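Local coordinates for glyoxylate-induced Protein (Pseudomonas aeruginosa, PDB 1SQ4) that is a bicupin of unsettled function that may act as a ureidoglycine aminohydrolase, at residues A[50-55]-A[73-78]; A[98-103]-A[130-135]. One frame throughout, in Å; residues are numbered along the deposited sequence.

Interaction 1 of 2, residues A[50-55]-A[73-78]; sequences DNMRMW and VELAPN
Arg53 and Glu74 meet through contrasting torsions: Arg53 CG sits between its own backbone N and carbonyl carbon (chi1 64°), while Glu74 CG lies anti to the backbone N (chi1 170°) and the rest of its chain runs extended. The two side chains run alongside each other in the same direction, and a bend late in the arginine chain sets its guanidinium by the carboxylate, closing a salt bridge in which Arg53 NH1 stands 2.6 Å from Glu74 OE2. The arginine nitrogen comes from the syn side of the oxygen, out of the carboxylate plane, and the guanidinium stands almost perpendicular to the carboxylate, 86° between planes. Trp55 CZ2 lies over one guanidinium face, offset toward its rim. Asp40 takes Arg53 NH2. Beneath the pair runs the antiparallel hairpin of strands 52-57 and 69-76, at the edge of a cupin beta-sheet; Arg53 and Glu74 form a hydrogen-bonded pair, with Glu74 N 2.7 Å from Arg53 O. On the other face, selenomethionine Met52 touches Leu75 CD2 and lies crosswise to Val73, Met52 CG against Val73 CG1. Near the corners of the chain at Asn51 and Pro77, Ala76 N donates to Asn51 O at 3.1 Å, and one water accepts from both Asn51 ND2 and Asn78 ND2.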
ATOM      1  N   ASP A  50      39.789   7.875 -25.867  1.00 11.78           N
ATOM      2  CA  ASP A  50      39.501   8.456 -27.173  1.00 13.25           C
ATOM      3  C   ASP A  50      38.303   7.774 -27.803  1.00 13.07           C
ATOM      4  O   ASP A  50      38.197   6.545 -27.793  1.00 11.91           O
ATOM      5  CB  ASP A  50      40.696   8.295 -28.114  1.00 16.46           C
ATOM      6  CG  ASP A  50      42.015   8.521 -27.416  1.00 20.08           C
ATOM      7  OD1 ASP A  50      42.227   9.648 -26.909  1.00 22.79           O
ATOM      8  OD2 ASP A  50      42.833   7.573 -27.374  1.00 19.97           O
ATOM      9  N   ASN A  51      37.416   8.591 -28.358  1.00 13.75           N
ATOM     10  CA  ASN A  51      36.209   8.130 -29.027  1.00 14.50           C
ATOM     11  C   ASN A  51      35.435   7.108 -28.221  1.00 12.23           C
ATOM     12  O   ASN A  51      35.065   6.054 -28.725  1.00 12.51           O
ATOM     13  CB  ASN A  51      36.567   7.561 -30.401  1.00 16.85           C
ATOM     14  CG  ASN A  51      37.307   8.567 -31.255  1.00 20.15           C
ATOM     15  OD1 ASN A  51      36.931   9.741 -31.305  1.00 22.32           O
ATOM     16  ND2 ASN A  51      38.359   8.119 -31.935  1.00 21.46           N
HETATM   17  N   MSE A  52      35.164   7.442 -26.970  1.00 11.69           N
HETATM   18  CA  MSE A  52      34.452   6.534 -26.095  1.00 12.48           C
HETATM   19  C   MSE A  52      33.218   7.126 -25.422  1.00 12.86           C
HETATM   20  O   MSE A  52      33.214   8.281 -24.997  1.00 13.97           O
HETATM   21  CB  MSE A  52      35.417   6.031 -25.028  1.00 13.72           C
HETATM   22  CG  MSE A  52      34.838   4.994 -24.064  1.00 18.08           C
HETATM   23 SE   MSE A  52      33.827   5.649 -22.562  1.00 21.93          SE
HETATM   24  CE  MSE A  52      35.166   5.426 -21.156  1.00 15.81           C
ATOM     25  N   ARG A  53      32.172   6.317 -25.326  1.00 12.40           N
ATOM     26  CA  ARG A  53      30.936   6.710 -24.664  1.00 11.34           C
ATOM     27  C   ARG A  53      30.493   5.430 -23.937  1.00 11.73           C
ATOM     28  O   ARG A  53      30.664   4.330 -24.463  1.00 11.44           O
ATOM     29  CB  ARG A  53      29.895   7.161 -25.698  1.00  9.45           C
ATOM     30  CG  ARG A  53      29.444   6.050 -26.658  1.00 12.87           C
ATOM     31  CD  ARG A  53      28.751   6.563 -27.935  1.00 11.84           C
ATOM     32  NE  ARG A  53      27.580   7.407 -27.671  1.00 10.12           N
ATOM     33  CZ  ARG A  53      26.332   7.133 -28.060  1.00  9.84           C
ATOM     34  NH1 ARG A  53      26.044   6.023 -28.746  1.00  4.20           N
ATOM     35  NH2 ARG A  53      25.366   7.990 -27.764  1.00  7.48           N
HETATM   36  N   MSE A  54      29.957   5.561 -22.727  1.00 12.34           N
HETATM   37  CA  MSE A  54      29.526   4.389 -21.973  1.00 12.90           C
HETATM   38  C   MSE A  54      28.275   4.639 -21.147  1.00 11.97           C
HETATM   39  O   MSE A  54      27.974   5.766 -20.752  1.00 11.79           O
HETATM   40  CB  MSE A  54      30.641   3.911 -21.033  1.00 14.00           C
HETATM   41  CG  MSE A  54      31.001   4.902 -19.936  1.00 15.98           C
HETATM   42 SE   MSE A  54      32.485   4.365 -18.790  1.00 25.94          SE
HETATM   43  CE  MSE A  54      31.787   4.899 -17.053  1.00 19.90           C
ATOM     44  N   TRP A  55      27.562   3.559 -20.885  1.00 10.23           N
ATOM     45  CA  TRP A  55      26.364   3.605 -20.095  1.00  9.62           C
ATOM     46  C   TRP A  55      26.725   3.040 -18.747  1.00 11.06           C
ATOM     47  O   TRP A  55      27.231   1.921 -18.667  1.00 13.34           O
ATOM     48  CB  TRP A  55      25.282   2.784 -20.774  1.00  7.41           C
ATOM     49  CG  TRP A  55      24.637   3.582 -21.838  1.00  9.66           C
ATOM     50  CD1 TRP A  55      23.726   4.582 -21.661  1.00 10.04           C
ATOM     51  CD2 TRP A  55      24.903   3.526 -23.246  1.00  9.73           C
ATOM     52  NE1 TRP A  55      23.408   5.154 -22.866  1.00 12.09           N
ATOM     53  CE2 TRP A  55      24.115   4.524 -23.857  1.00 11.23           C
ATOM     54  CE3 TRP A  55      25.732   2.736 -24.048  1.00 10.71           C
ATOM     55  CZ2 TRP A  55      24.128   4.751 -25.240  1.00 11.53           C
ATOM     56  CZ3 TRP A  55      25.746   2.962 -25.422  1.00 11.93           C
ATOM     57  CH2 TRP A  55      24.948   3.962 -26.003  1.00 11.97           C
ATOM     58  N   VAL A  73      30.632   0.070 -22.568  1.00  7.46           N
ATOM     59  CA  VAL A  73      31.428   0.953 -23.404  1.00  7.27           C
ATOM     60  C   VAL A  73      31.312   0.789 -24.906  1.00  6.43           C
ATOM     61  O   VAL A  73      31.367  -0.309 -25.431  1.00  7.90           O
ATOM     62  CB  VAL A  73      32.899   0.840 -23.015  1.00  6.93           C
ATOM     63  CG1 VAL A  73      33.735   1.771 -23.866  1.00  8.37           C
ATOM     64  CG2 VAL A  73      33.053   1.171 -21.547  1.00  7.34           C
ATOM     65  N   GLU A  74      31.167   1.910 -25.587  1.00  7.15           N
ATOM     66  CA  GLU A  74      31.060   1.921 -27.027  1.00  8.76           C
ATOM     67  C   GLU A  74      32.264   2.670 -27.575  1.00  9.38           C
ATOM     68  O   GLU A  74      32.448   3.872 -27.318  1.00  9.49           O
ATOM     69  CB  GLU A  74      29.759   2.622 -27.442  1.00 11.63           C
ATOM     70  CG  GLU A  74      29.623   2.921 -28.932  1.00 14.58           C
ATOM     71  CD  GLU A  74      28.384   3.751 -29.271  1.00 17.70           C
ATOM     72  OE1 GLU A  74      28.354   4.362 -30.353  1.00 20.84           O
ATOM     73  OE2 GLU A  74      27.431   3.794 -28.471  1.00 19.94           O
ATOM     74  N   LEU A  75      33.108   1.956 -28.304  1.00  9.45           N
ATOM     75  CA  LEU A  75      34.279   2.581 -28.900  1.00 10.72           C
ATOM     76  C   LEU A  75      34.059   2.744 -30.379  1.00 10.54           C
ATOM     77  O   LEU A  75      33.680   1.803 -31.073  1.00 11.10           O
ATOM     78  CB  LEU A  75      35.525   1.735 -28.697  1.00  9.31           C
ATOM     79  CG  LEU A  75      35.905   1.526 -27.249  1.00 10.07           C
ATOM     80  CD1 LEU A  75      37.109   0.605 -27.192  1.00 10.39           C
ATOM     81  CD2 LEU A  75      36.187   2.865 -26.595  1.00 10.41           C
ATOM     82  N   ALA A  76      34.300   3.951 -30.852  1.00 12.01           N
ATOM     83  CA  ALA A  76      34.166   4.240 -32.258  1.00 13.11           C
ATOM     84  C   ALA A  76      35.481   3.797 -32.858  1.00 15.26           C
ATOM     85  O   ALA A  76      36.447   3.521 -32.139  1.00 15.97           O
ATOM     86  CB  ALA A  76      33.972   5.721 -32.473  1.00 11.09           C
ATOM     87  N   PRO A  77      35.542   3.716 -34.187  1.00 16.98           N
ATOM     88  CA  PRO A  77      36.804   3.292 -34.777  1.00 18.03           C
ATOM     89  C   PRO A  77      37.960   4.108 -34.225  1.00 19.83           C
ATOM     90  O   PRO A  77      37.849   5.324 -34.049  1.00 20.08           O
ATOM     91  CB  PRO A  77      36.569   3.516 -36.259  1.00 17.14           C
ATOM     92  CG  PRO A  77      35.120   3.168 -36.401  1.00 18.25           C
ATOM     93  CD  PRO A  77      34.501   3.879 -35.215  1.00 17.25           C
ATOM     94  N   ASN A  78      39.056   3.413 -33.926  1.00 21.92           N
ATOM     95  CA  ASN A  78      40.277   4.021 -33.413  1.00 22.55           C
ATOM     96  C   ASN A  78      40.124   4.455 -31.957  1.00 21.04           C
ATOM     97  O   ASN A  78      41.010   5.094 -31.401  1.00 21.05           O
ATOM     98  CB  ASN A  78      40.663   5.212 -34.300  1.00 25.60           C
ATOM     99  CG  ASN A  78      42.093   5.652 -34.097  1.00 30.05           C
ATOM    100  OD1 ASN A  78      43.026   4.883 -34.333  1.00 33.57           O
ATOM    101  ND2 ASN A  78      42.281   6.895 -33.655  1.00 32.35           N
TER
HETATM  102  O   HOH W   1      40.648   9.340 -33.964  1.00 19.16           O

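Interaction 2 of 2, residues A[98-103]-A[130-135]; sequences EGELSL and NTTGQH
Glu100 and Thr132 make the main side-chain contact between 98-103 and 130-135. With CG anti to the backbone N (chi1 179°) and the chain extended beyond it, Glu100 runs past the methyl of Thr132, which touches it at two levels: Thr132 CG2 is 3.8 Å from Glu100 CB near the root and equally close to Glu100 OE1 at the carboxylate. The rotation about chi1 splits the two branches of Thr132 between different partners. Its CG2 lies anti to its own carbonyl carbon and faces the glutamate, while OG1 occupies the position between backbone N and carbonyl carbon (chi1 79°) and accepts from Gln134 N at 3.0 Å, closing an ST turn. That same Thr132 OG1 also meets a water, 2.8 Å away. No direct hydrogen bond spans the two segments, and this water does the bridging: it accepts from Glu100 N at 2.9 Å and donates to His135 O at 3.0 Å. Thr132 OG1 is thus engaged both inside its loop and, through the water, with the opposing backbone. Further along, Thr131 CG2 approaches Ser102 CB at 4.2 Å, a loose apolar touch. At the other end Gly99 CA comes within 3.7 Å of His135 O, bringing the two backbones close. In the cupin fold, the loop 130-135 links strand 126-129 to strand 136-144, and it lies over the passage from strand 90-98 into strand 101-105. Glu100 O is bonded by Thr136 OG1 and Ser102 pairs through its backbone with Arg129, while Leu101 packs on Met112 of strand 109-112 and on Phe138 of strand 136-144.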
ATOM      1  N   GLU A  98      29.555  -6.793 -29.062  1.00 13.86           N
ATOM      2  CA  GLU A  98      29.399  -6.423 -30.457  1.00 13.84           C
ATOM      3  C   GLU A  98      30.675  -5.801 -30.946  1.00 14.23           C
ATOM      4  O   GLU A  98      31.268  -4.966 -30.263  1.00 13.41           O
ATOM      5  CB  GLU A  98      28.262  -5.433 -30.619  1.00 15.71           C
ATOM      6  CG  GLU A  98      27.787  -5.244 -32.031  1.00 17.43           C
ATOM      7  CD  GLU A  98      26.620  -4.296 -32.076  1.00 21.82           C
ATOM      8  OE1 GLU A  98      26.856  -3.075 -32.161  1.00 24.66           O
ATOM      9  OE2 GLU A  98      25.463  -4.766 -31.986  1.00 24.48           O
ATOM     10  N   GLY A  99      31.096  -6.223 -32.134  1.00 13.76           N
ATOM     11  CA  GLY A  99      32.322  -5.709 -32.715  1.00 13.88           C
ATOM     12  C   GLY A  99      33.549  -6.489 -32.274  1.00 14.27           C
ATOM     13  O   GLY A  99      33.441  -7.562 -31.678  1.00 12.66           O
ATOM     14  N   GLU A 100      34.722  -5.948 -32.578  1.00 15.03           N
ATOM     15  CA  GLU A 100      35.973  -6.591 -32.207  1.00 16.39           C
ATOM     16  C   GLU A 100      36.834  -5.634 -31.392  1.00 15.31           C
ATOM     17  O   GLU A 100      37.094  -4.507 -31.810  1.00 14.12           O
ATOM     18  CB  GLU A 100      36.734  -7.022 -33.455  1.00 20.05           C
ATOM     19  CG  GLU A 100      38.080  -7.677 -33.184  1.00 25.09           C
ATOM     20  CD  GLU A 100      38.981  -7.661 -34.414  1.00 29.47           C
ATOM     21  OE1 GLU A 100      38.458  -7.907 -35.531  1.00 31.35           O
ATOM     22  OE2 GLU A 100      40.204  -7.412 -34.262  1.00 29.56           O
ATOM     23  N   LEU A 101      37.264  -6.090 -30.220  1.00 13.80           N
ATOM     24  CA  LEU A 101      38.093  -5.280 -29.347  1.00 11.97           C
ATOM     25  C   LEU A 101      39.502  -5.839 -29.344  1.00 11.46           C
ATOM     26  O   LEU A 101      39.706  -7.049 -29.445  1.00 11.03           O
ATOM     27  CB  LEU A 101      37.526  -5.283 -27.920  1.00 11.84           C
ATOM     28  CG  LEU A 101      38.103  -4.327 -26.864  1.00 11.01           C
ATOM     29  CD1 LEU A 101      37.990  -2.900 -27.353  1.00 11.06           C
ATOM     30  CD2 LEU A 101      37.344  -4.477 -25.554  1.00  8.98           C
ATOM     31  N   SER A 102      40.475  -4.944 -29.246  1.00 11.62           N
ATOM     32  CA  SER A 102      41.876  -5.335 -29.215  1.00 11.23           C
ATOM     33  C   SER A 102      42.396  -5.047 -27.813  1.00 11.31           C
ATOM     34  O   SER A 102      42.493  -3.889 -27.405  1.00 12.05           O
ATOM     35  CB  SER A 102      42.661  -4.534 -30.252  1.00 12.26           C
ATOM     36  OG  SER A 102      44.024  -4.898 -30.276  1.00  9.79           O
ATOM     37  N   LEU A 103      42.710  -6.108 -27.074  1.00 10.78           N
ATOM     38  CA  LEU A 103      43.214  -5.986 -25.706  1.00 10.79           C
ATOM     39  C   LEU A 103      44.668  -6.412 -25.583  1.00 11.66           C
ATOM     40  O   LEU A 103      45.055  -7.488 -26.033  1.00 11.16           O
ATOM     41  CB  LEU A 103      42.383  -6.847 -24.744  1.00  9.69           C
ATOM     42  CG  LEU A 103      42.915  -6.993 -23.309  1.00  6.85           C
ATOM     43  CD1 LEU A 103      42.826  -5.660 -22.609  1.00  8.65           C
ATOM     44  CD2 LEU A 103      42.128  -8.036 -22.552  1.00  5.37           C
ATOM     45  N   ASN A 130      40.197  -0.065 -30.517  1.00 12.78           N
ATOM     46  CA  ASN A 130      39.296  -0.547 -31.556  1.00 13.32           C
ATOM     47  C   ASN A 130      40.015  -0.337 -32.889  1.00 14.89           C
ATOM     48  O   ASN A 130      39.984   0.769 -33.455  1.00 13.65           O
ATOM     49  CB  ASN A 130      37.978   0.236 -31.545  1.00 11.63           C
ATOM     50  CG  ASN A 130      37.011  -0.242 -32.618  1.00 11.75           C
ATOM     51  OD1 ASN A 130      35.922   0.317 -32.789  1.00  9.18           O
ATOM     52  ND2 ASN A 130      37.412  -1.283 -33.353  1.00  9.96           N
ATOM     53  N   THR A 131      40.664  -1.399 -33.377  1.00 13.97           N
ATOM     54  CA  THR A 131      41.416  -1.338 -34.632  1.00 11.72           C
ATOM     55  C   THR A 131      40.580  -1.593 -35.869  1.00 11.81           C
ATOM     56  O   THR A 131      41.129  -1.638 -36.959  1.00 13.56           O
ATOM     57  CB  THR A 131      42.596  -2.349 -34.668  1.00 10.68           C
ATOM     58  OG1 THR A 131      42.093  -3.683 -34.568  1.00 11.98           O
ATOM     59  CG2 THR A 131      43.573  -2.099 -33.539  1.00  8.82           C
ATOM     60  N   THR A 132      39.265  -1.754 -35.721  1.00 12.16           N
ATOM     61  CA  THR A 132      38.417  -2.005 -36.890  1.00 12.22           C
ATOM     62  C   THR A 132      37.750  -0.725 -37.375  1.00 13.25           C
ATOM     63  O   THR A 132      37.904   0.336 -36.774  1.00 13.99           O
ATOM     64  CB  THR A 132      37.287  -3.027 -36.609  1.00 11.94           C
ATOM     65  OG1 THR A 132      36.219  -2.375 -35.911  1.00 13.85           O
ATOM     66  CG2 THR A 132      37.796  -4.199 -35.780  1.00 10.41           C
ATOM     67  N   GLY A 133      37.005  -0.836 -38.471  1.00 14.37           N
ATOM     68  CA  GLY A 133      36.313   0.315 -39.021  1.00 16.37           C
ATOM     69  C   GLY A 133      34.893   0.381 -38.500  1.00 18.83           C
ATOM     70  O   GLY A 133      34.137   1.290 -38.831  1.00 19.52           O
ATOM     71  N   GLN A 134      34.529  -0.598 -37.681  1.00 20.59           N
ATOM     72  CA  GLN A 134      33.198  -0.654 -37.099  1.00 20.88           C
ATOM     73  C   GLN A 134      33.249  -0.439 -35.582  1.00 19.94           C
ATOM     74  O   GLN A 134      34.254  -0.750 -34.934  1.00 19.59           O
ATOM     75  CB  GLN A 134      32.557  -2.004 -37.393  1.00 23.30           C
ATOM     76  CG  GLN A 134      31.297  -1.888 -38.207  1.00 28.68           C
ATOM     77  CD  GLN A 134      31.584  -1.460 -39.625  1.00 32.07           C
ATOM     78  OE1 GLN A 134      30.720  -0.888 -40.303  1.00 32.75           O
ATOM     79  NE2 GLN A 134      32.805  -1.750 -40.096  1.00 33.76           N
ATOM     80  N   HIS A 135      32.167   0.087 -35.017  1.00 16.63           N
ATOM     81  CA  HIS A 135      32.127   0.318 -33.587  1.00 14.81           C
ATOM     82  C   HIS A 135      32.208  -0.986 -32.838  1.00 13.75           C
ATOM     83  O   HIS A 135      31.962  -2.059 -33.390  1.00 13.42           O
ATOM     84  CB  HIS A 135      30.853   1.044 -33.173  1.00 15.36           C
ATOM     85  CG  HIS A 135      30.774   2.453 -33.667  1.00 16.75           C
ATOM     86  ND1 HIS A 135      30.068   3.431 -33.005  1.00 18.04           N
ATOM     87  CD2 HIS A 135      31.306   3.045 -34.760  1.00 17.36           C
ATOM     88  CE1 HIS A 135      30.167   4.568 -33.669  1.00 17.06           C
ATOM     89  NE2 HIS A 135      30.912   4.361 -34.737  1.00 18.63           N
TER
HETATM   90  O   HOH W   2      34.340  -3.617 -34.206  1.00 13.34           O

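Interaction 1 and interaction 2 lie on the same side of the chain's centre, their own centres about 10 Å apart, and they touch directly. Asn78 N is 2.8 Å from Asn130 O, a probable hydrogen bond joining the end of 73-78 to the start of 130-135. A second probable bond links Glu74 OE1 to His135 ND1 at 3.3 Å, tying the carboxylate of the hairpin salt bridge to the loop. Pro77 also packs against the Gly133 carbonyl. The contacts follow in series along the chain, and segments 73-78, 98-103 and 130-135 all belong to the first cupin domain. Neither contact includes a bound metal or ligand.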